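Local coordinates for hemolysin-related protein (PDB 5V6F) that binds mannose-containing glycans through a beta-prism lectin domain, the second of its kind in this probably secreted, biofilm-associated protein, at residues V68-I82 with T126-Y138. Numbering follows the deposited sequence.
With BMA (beta-D-mannopyranose), chain B; MAN (alpha-D-mannopyranose), chain C; MAN (alpha-D-mannopyranose), chain D.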
loop_
_atom_site.group_PDB
_atom_site.type_symbol
_atom_site.label_atom_id
_atom_site.label_comp_id
_atom_site.label_asym_id
_atom_site.label_seq_id
_atom_site.Cartn_x
_atom_site.Cartn_y
_atom_site.Cartn_z
ATOM N N VAL A 68 -4.992 -9.089 -0.910
ATOM C CA VAL A 68 -5.044 -7.824 -0.192
ATOM C C VAL A 68 -6.496 -7.395 -0.058
ATOM O O VAL A 68 -7.337 -7.682 -0.914
ATOM C CB VAL A 68 -4.220 -6.713 -0.883
ATOM C CG1 VAL A 68 -2.736 -7.047 -0.839
ATOM C CG2 VAL A 68 -4.685 -6.504 -2.326
ATOM N N GLU A 69 -6.778 -6.710 1.044
ATOM C CA GLU A 69 -8.054 -6.050 1.293
ATOM C C GLU A 69 -7.704 -4.603 1.600
ATOM O O GLU A 69 -7.131 -4.318 2.656
ATOM C CB GLU A 69 -8.795 -6.717 2.450
ATOM C CG GLU A 69 -10.189 -6.208 2.726
ATOM C CD GLU A 69 -10.849 -6.975 3.855
ATOM O OE1 GLU A 69 -10.652 -6.600 5.029
ATOM O OE2 GLU A 69 -11.541 -7.974 3.569
ATOM N N VAL A 70 -8.006 -3.702 0.670
ATOM C CA VAL A 70 -7.544 -2.318 0.724
ATOM C C VAL A 70 -8.729 -1.435 1.080
ATOM O O VAL A 70 -9.736 -1.419 0.363
ATOM C CB VAL A 70 -6.922 -1.878 -0.609
ATOM C CG1 VAL A 70 -6.420 -0.435 -0.522
ATOM C CG2 VAL A 70 -5.787 -2.812 -1.000
ATOM N N THR A 71 -8.604 -0.692 2.175
ATOM C CA THR A 71 -9.625 0.261 2.589
ATOM C C THR A 71 -9.148 1.669 2.250
ATOM O O THR A 71 -8.059 2.083 2.665
ATOM C CB THR A 71 -9.928 0.134 4.082
ATOM O OG1 THR A 71 -10.311 -1.214 4.378
ATOM C CG2 THR A 71 -11.069 1.068 4.482
ATOM N N SER A 72 -9.965 2.398 1.497
ATOM C CA SER A 72 -9.677 3.773 1.117
ATOM C C SER A 72 -10.863 4.635 1.515
ATOM O O SER A 72 -11.979 4.139 1.682
ATOM C CB SER A 72 -9.420 3.900 -0.392
ATOM O OG SER A 72 -8.444 2.977 -0.837
ATOM N N GLY A 73 -10.627 5.931 1.670
ATOM C CA GLY A 73 -11.734 6.819 1.972
ATOM C C GLY A 73 -11.282 8.243 2.195
ATOM O O GLY A 73 -10.137 8.612 1.926
ATOM N N LEU A 74 -12.225 9.040 2.692
ATOM C CA LEU A 74 -12.003 10.448 2.998
ATOM C C LEU A 74 -11.378 10.542 4.382
ATOM O O LEU A 74 -12.072 10.497 5.400
ATOM C CB LEU A 74 -13.311 11.227 2.924
ATOM C CG LEU A 74 -13.223 12.722 3.237
ATOM C CD1 LEU A 74 -12.267 13.432 2.293
ATOM C CD2 LEU A 74 -14.602 13.354 3.156
ATOM N N TYR A 75 -10.054 10.660 4.407
ATOM C CA TYR A 75 -9.302 10.749 5.648
ATOM C C TYR A 75 -9.746 11.960 6.460
ATOM O O TYR A 75 -9.995 13.038 5.914
ATOM C CB TYR A 75 -7.814 10.831 5.314
ATOM C CG TYR A 75 -6.862 10.721 6.477
ATOM C CD1 TYR A 75 -6.928 9.655 7.367
ATOM C CD2 TYR A 75 -5.867 11.669 6.665
ATOM C CE1 TYR A 75 -6.041 9.550 8.424
ATOM C CE2 TYR A 75 -4.974 11.570 7.717
ATOM C CZ TYR A 75 -5.063 10.507 8.592
ATOM O OH TYR A 75 -4.184 10.393 9.646
ATOM N N ASN A 76 -9.826 11.782 7.782
ATOM C CA ASN A 76 -10.396 12.814 8.641
ATOM C C ASN A 76 -9.578 14.098 8.661
ATOM O O ASN A 76 -10.124 15.156 8.992
ATOM C CB ASN A 76 -10.537 12.300 10.070
ATOM C CG ASN A 76 -11.707 11.361 10.241
ATOM O OD1 ASN A 76 -12.595 11.266 9.389
ATOM N ND2 ASN A 76 -11.716 10.662 11.350
ATOM N N TRP A 77 -8.288 14.038 8.346
ATOM C CA TRP A 77 -7.468 15.240 8.274
ATOM C C TRP A 77 -7.309 15.731 6.842
ATOM O O TRP A 77 -6.517 16.646 6.589
ATOM C CB TRP A 77 -6.114 14.989 8.945
ATOM C CG TRP A 77 -6.270 14.937 10.433
ATOM C CD1 TRP A 77 -6.191 15.988 11.302
ATOM C CD2 TRP A 77 -6.580 13.786 11.227
ATOM N NE1 TRP A 77 -6.419 15.560 12.585
ATOM C CE2 TRP A 77 -6.664 14.212 12.567
ATOM C CE3 TRP A 77 -6.787 12.433 10.935
ATOM C CZ2 TRP A 77 -6.946 13.334 13.614
ATOM C CZ3 TRP A 77 -7.064 11.566 11.976
ATOM C CH2 TRP A 77 -7.135 12.020 13.299
ATOM N N GLY A 78 -8.070 15.157 5.907
ATOM C CA GLY A 78 -8.180 15.683 4.565
ATOM C C GLY A 78 -7.866 14.685 3.471
ATOM O O GLY A 78 -6.924 13.894 3.583
ATOM N N GLY A 79 -8.659 14.722 2.409
ATOM C CA GLY A 79 -8.324 14.053 1.172
ATOM C C GLY A 79 -8.725 12.589 1.148
ATOM O O GLY A 79 -8.907 11.937 2.178
ATOM N N TYR A 80 -8.854 12.073 -0.074
ATOM C CA TYR A 80 -9.107 10.660 -0.317
ATOM C C TYR A 80 -7.778 9.931 -0.474
ATOM O O TYR A 80 -6.979 10.266 -1.356
ATOM C CB TYR A 80 -9.975 10.477 -1.564
ATOM C CG TYR A 80 -11.444 10.728 -1.311
ATOM C CD1 TYR A 80 -12.278 9.707 -0.878
ATOM C CD2 TYR A 80 -11.992 11.991 -1.489
ATOM C CE1 TYR A 80 -13.622 9.933 -0.639
ATOM C CE2 TYR A 80 -13.334 12.227 -1.254
ATOM C CZ TYR A 80 -14.142 11.194 -0.827
ATOM O OH TYR A 80 -15.478 11.418 -0.585
ATOM N N HIS A 81 -7.545 8.930 0.373
ATOM C CA HIS A 81 -6.308 8.161 0.329
ATOM C C HIS A 81 -6.600 6.720 0.718
ATOM O O HIS A 81 -7.705 6.378 1.141
ATOM C CB HIS A 81 -5.239 8.714 1.280
ATOM C CG HIS A 81 -5.233 10.204 1.408
ATOM N ND1 HIS A 81 -4.457 11.018 0.611
ATOM C CD2 HIS A 81 -5.883 11.026 2.264
ATOM C CE1 HIS A 81 -4.643 12.278 0.960
ATOM N NE2 HIS A 81 -5.501 12.311 1.962
ATOM N N ILE A 82 -5.580 5.878 0.581
ATOM C CA ILE A 82 -5.606 4.549 1.176
ATOM C C ILE A 82 -5.314 4.698 2.660
ATOM O O ILE A 82 -4.310 5.309 3.050
ATOM C CB ILE A 82 -4.590 3.622 0.490
ATOM C CG1 ILE A 82 -5.022 3.357 -0.959
ATOM C CG2 ILE A 82 -4.429 2.313 1.284
ATOM C CD1 ILE A 82 -4.083 2.452 -1.756
ATOM N N THR A 126 1.049 9.181 -5.153
ATOM C CA THR A 126 1.119 10.043 -3.983
ATOM C C THR A 126 1.207 11.491 -4.435
ATOM O O THR A 126 1.816 11.793 -5.467
ATOM C CB THR A 126 2.316 9.715 -3.081
ATOM O OG1 THR A 126 2.284 10.555 -1.918
ATOM C CG2 THR A 126 3.645 9.923 -3.810
ATOM N N GLY A 127 0.586 12.372 -3.659
ATOM C CA GLY A 127 0.742 13.803 -3.803
ATOM C C GLY A 127 1.691 14.434 -2.803
ATOM O O GLY A 127 1.721 15.665 -2.692
ATOM N N GLY A 128 2.451 13.637 -2.052
ATOM C CA GLY A 128 3.458 14.159 -1.149
ATOM C C GLY A 128 3.110 14.080 0.321
ATOM O O GLY A 128 3.916 14.518 1.149
ATOM N N TRP A 129 1.940 13.549 0.677
ATOM C CA TRP A 129 1.552 13.385 2.074
ATOM C C TRP A 129 1.249 11.931 2.405
ATOM O O TRP A 129 1.877 11.366 3.307
ATOM C CB TRP A 129 0.340 14.274 2.388
ATOM C CG TRP A 129 -0.172 14.148 3.801
ATOM C CD1 TRP A 129 0.544 13.801 4.914
ATOM C CD2 TRP A 129 -1.515 14.371 4.243
ATOM N NE1 TRP A 129 -0.272 13.795 6.020
ATOM C CE2 TRP A 129 -1.541 14.143 5.635
ATOM C CE3 TRP A 129 -2.698 14.741 3.599
ATOM C CZ2 TRP A 129 -2.705 14.270 6.389
ATOM C CZ3 TRP A 129 -3.850 14.866 4.348
ATOM C CH2 TRP A 129 -3.846 14.632 5.727
ATOM N N LEU A 130 0.299 11.310 1.710
ATOM C CA LEU A 130 -0.081 9.926 1.938
ATOM C C LEU A 130 -0.106 9.198 0.601
ATOM O O LEU A 130 0.131 9.785 -0.459
ATOM C CB LEU A 130 -1.444 9.839 2.635
ATOM C CG LEU A 130 -1.530 10.564 3.978
ATOM C CD1 LEU A 130 -2.968 10.679 4.426
ATOM C CD2 LEU A 130 -0.700 9.846 5.030
ATOM N N VAL A 131 -0.391 7.903 0.658
ATOM C CA VAL A 131 -0.548 7.093 -0.541
ATOM C C VAL A 131 -2.006 7.157 -0.968
ATOM O O VAL A 131 -2.901 6.763 -0.213
ATOM C CB VAL A 131 -0.108 5.644 -0.294
ATOM C CG1 VAL A 131 -0.456 4.761 -1.492
ATOM C CG2 VAL A 131 1.385 5.595 -0.008
ATOM N N GLU A 132 -2.248 7.657 -2.177
ATOM C CA GLU A 132 -3.597 7.647 -2.719
ATOM C C GLU A 132 -3.950 6.327 -3.390
ATOM O O GLU A 132 -5.115 5.920 -3.354
ATOM C CB GLU A 132 -3.779 8.795 -3.711
ATOM C CG GLU A 132 -3.995 10.142 -3.034
ATOM C CD GLU A 132 -2.722 10.720 -2.448
ATOM O OE1 GLU A 132 -1.745 10.893 -3.207
ATOM O OE2 GLU A 132 -2.695 11.007 -1.232
ATOM N N GLY A 133 -2.978 5.641 -3.991
ATOM C CA GLY A 133 -3.274 4.384 -4.655
ATOM C C GLY A 133 -2.024 3.563 -4.879
ATOM O O GLY A 133 -0.899 4.054 -4.762
ATOM N N PHE A 134 -2.237 2.285 -5.200
ATOM C CA PHE A 134 -1.141 1.427 -5.632
ATOM C C PHE A 134 -1.686 0.300 -6.497
ATOM O O PHE A 134 -2.887 0.020 -6.517
ATOM C CB PHE A 134 -0.327 0.872 -4.447
ATOM C CG PHE A 134 -0.973 -0.285 -3.722
ATOM C CD1 PHE A 134 -1.868 -0.060 -2.687
ATOM C CD2 PHE A 134 -0.658 -1.594 -4.053
ATOM C CE1 PHE A 134 -2.451 -1.115 -2.010
ATOM C CE2 PHE A 134 -1.238 -2.656 -3.375
ATOM C CZ PHE A 134 -2.135 -2.416 -2.356
ATOM N N GLN A 135 -0.773 -0.335 -7.226
ATOM C CA GLN A 135 -1.124 -1.357 -8.197
ATOM C C GLN A 135 0.028 -2.337 -8.331
ATOM O O GLN A 135 1.195 -1.937 -8.332
ATOM C CB GLN A 135 -1.439 -0.721 -9.554
ATOM C CG GLN A 135 -1.669 -1.703 -10.676
ATOM C CD GLN A 135 -1.844 -1.012 -12.007
ATOM O OE1 GLN A 135 -1.085 -0.101 -12.354
ATOM N NE2 GLN A 135 -2.855 -1.428 -12.759
ATOM N N PHE A 136 -0.310 -3.618 -8.449
ATOM C CA PHE A 136 0.663 -4.664 -8.735
ATOM C C PHE A 136 0.735 -4.916 -10.237
ATOM O O PHE A 136 -0.291 -4.947 -10.922
ATOM C CB PHE A 136 0.284 -5.970 -8.030
ATOM C CG PHE A 136 0.337 -5.913 -6.524
ATOM C CD1 PHE A 136 1.361 -5.257 -5.863
ATOM C CD2 PHE A 136 -0.641 -6.543 -5.772
ATOM C CE1 PHE A 136 1.404 -5.224 -4.481
ATOM C CE2 PHE A 136 -0.601 -6.515 -4.391
ATOM C CZ PHE A 136 0.421 -5.854 -3.746
ATOM N N VAL A 137 1.949 -5.128 -10.739
ATOM C CA VAL A 137 2.200 -5.402 -12.150
ATOM C C VAL A 137 2.919 -6.740 -12.263
ATOM O O VAL A 137 3.807 -7.043 -11.460
ATOM C CB VAL A 137 3.039 -4.285 -12.807
ATOM C CG1 VAL A 137 3.127 -4.496 -14.307
ATOM C CG2 VAL A 137 2.469 -2.905 -12.481
ATOM N N TYR A 138 2.547 -7.529 -13.270
ATOM C CA TYR A 138 3.157 -8.835 -13.515
ATOM C C TYR A 138 3.982 -8.858 -14.800
ATOM O O TYR A 138 3.892 -7.962 -15.641
ATOM C CB TYR A 138 2.086 -9.924 -13.596
ATOM C CG TYR A 138 1.108 -9.912 -12.447
ATOM C CD1 TYR A 138 1.547 -10.033 -11.140
ATOM C CD2 TYR A 138 -0.256 -9.796 -12.672
ATOM C CE1 TYR A 138 0.658 -10.030 -10.084
ATOM C CE2 TYR A 138 -1.155 -9.790 -11.621
ATOM C CZ TYR A 138 -0.690 -9.907 -10.328
ATOM O OH TYR A 138 -1.575 -9.903 -9.273
ATOM O OXT TYR A 138 4.751 -9.798 -15.028
HETATM C C1 BMA B . -3.498 13.874 14.195
HETATM C C2 BMA B . -2.724 14.886 13.359
HETATM C C3 BMA B . -2.720 14.431 11.879
HETATM C C4 BMA B . -2.364 12.948 11.716
HETATM C C5 BMA B . -3.161 12.077 12.704
HETATM C C6 BMA B . -2.710 10.644 12.721
HETATM O O1 BMA B . -3.379 14.232 15.551
HETATM O O2 BMA B . -1.371 14.971 13.791
HETATM O O3 BMA B . -1.810 15.175 11.097
HETATM O O4 BMA B . -2.626 12.546 10.359
HETATM O O5 BMA B . -2.974 12.594 14.038
HETATM O O6 BMA B . -1.291 10.629 12.693
HETATM C C1 MAN C . -2.443 16.136 10.242
HETATM C C2 MAN C . -1.359 16.659 9.305
HETATM C C3 MAN C . -0.394 17.542 10.102
HETATM C C4 MAN C . -1.167 18.620 10.880
HETATM C C5 MAN C . -2.207 17.946 11.781
HETATM C C6 MAN C . -3.073 18.935 12.531
HETATM O O2 MAN C . -1.910 17.480 8.270
HETATM O O3 MAN C . 0.602 18.130 9.272
HETATM O O4 MAN C . -0.282 19.375 11.685
HETATM O O5 MAN C . -3.078 17.148 10.961
HETATM O O6 MAN C . -3.602 19.856 11.591
HETATM C C1 MAN D . -0.834 9.280 12.547
HETATM C C2 MAN D . 0.673 9.282 12.749
HETATM C C3 MAN D . 1.326 10.029 11.599
HETATM C C4 MAN D . 0.838 9.489 10.229
HETATM C C5 MAN D . -0.712 9.441 10.174
HETATM C C6 MAN D . -1.269 8.761 8.917
HETATM O O2 MAN D . 1.200 7.961 12.714
HETATM O O3 MAN D . 2.748 9.967 11.685
HETATM O O4 MAN D . 1.299 10.335 9.192
HETATM O O5 MAN D . -1.205 8.723 11.318
HETATM O O6 MAN D . -0.727 7.443 8.835
#
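His-81 and Glu-132 make the tight centre of the contact. His-81 ND1 donates to the anti lone pair of Glu-132 OE2 at 2.5 Å, a short bond lying in the ring plane although the carboxylate is turned 63° from it. The glutamate reaches this point by bending at chi2 (75°), while its OE1 is held by Thr-12 and, weakly, by Gly-127 N. On the other side of CE1, His-81 NE2 gives its hydrogen to Gly-78 O (2.7 Å), so two in-plane bonds fix the ring's rotation. Leu-130 CD1 sits over one face of the ring as a CH-pi contact, 3.8 Å from the centroid, and the indole of Trp-129 crosses it at a steep angle. Beside the histidine, Ile-82 N binds Val-131 O (2.9 Å), and Ile-82 CD1 meets Phe-134 CD1 at the edge of that ring (3.5 Å). Farther along, 131-137 and 68-75 diverge, and Val-68 CG1 just reaches Phe-136 CE2 at the ring edge (4.2 Å). The sugar side is more open: Trp-129 CH2 meets the edge of Tyr-75, whose OH hydrogen-bonds O4 of the beta-mannose (2.8 Å), and Trp-77 lays one indole face against that sugar. Two sheets of the beta-prism thus meet at their loop end, where Tyr-75, Trp-77 and Trp-129 line the mannotriose pocket of this lectin domain.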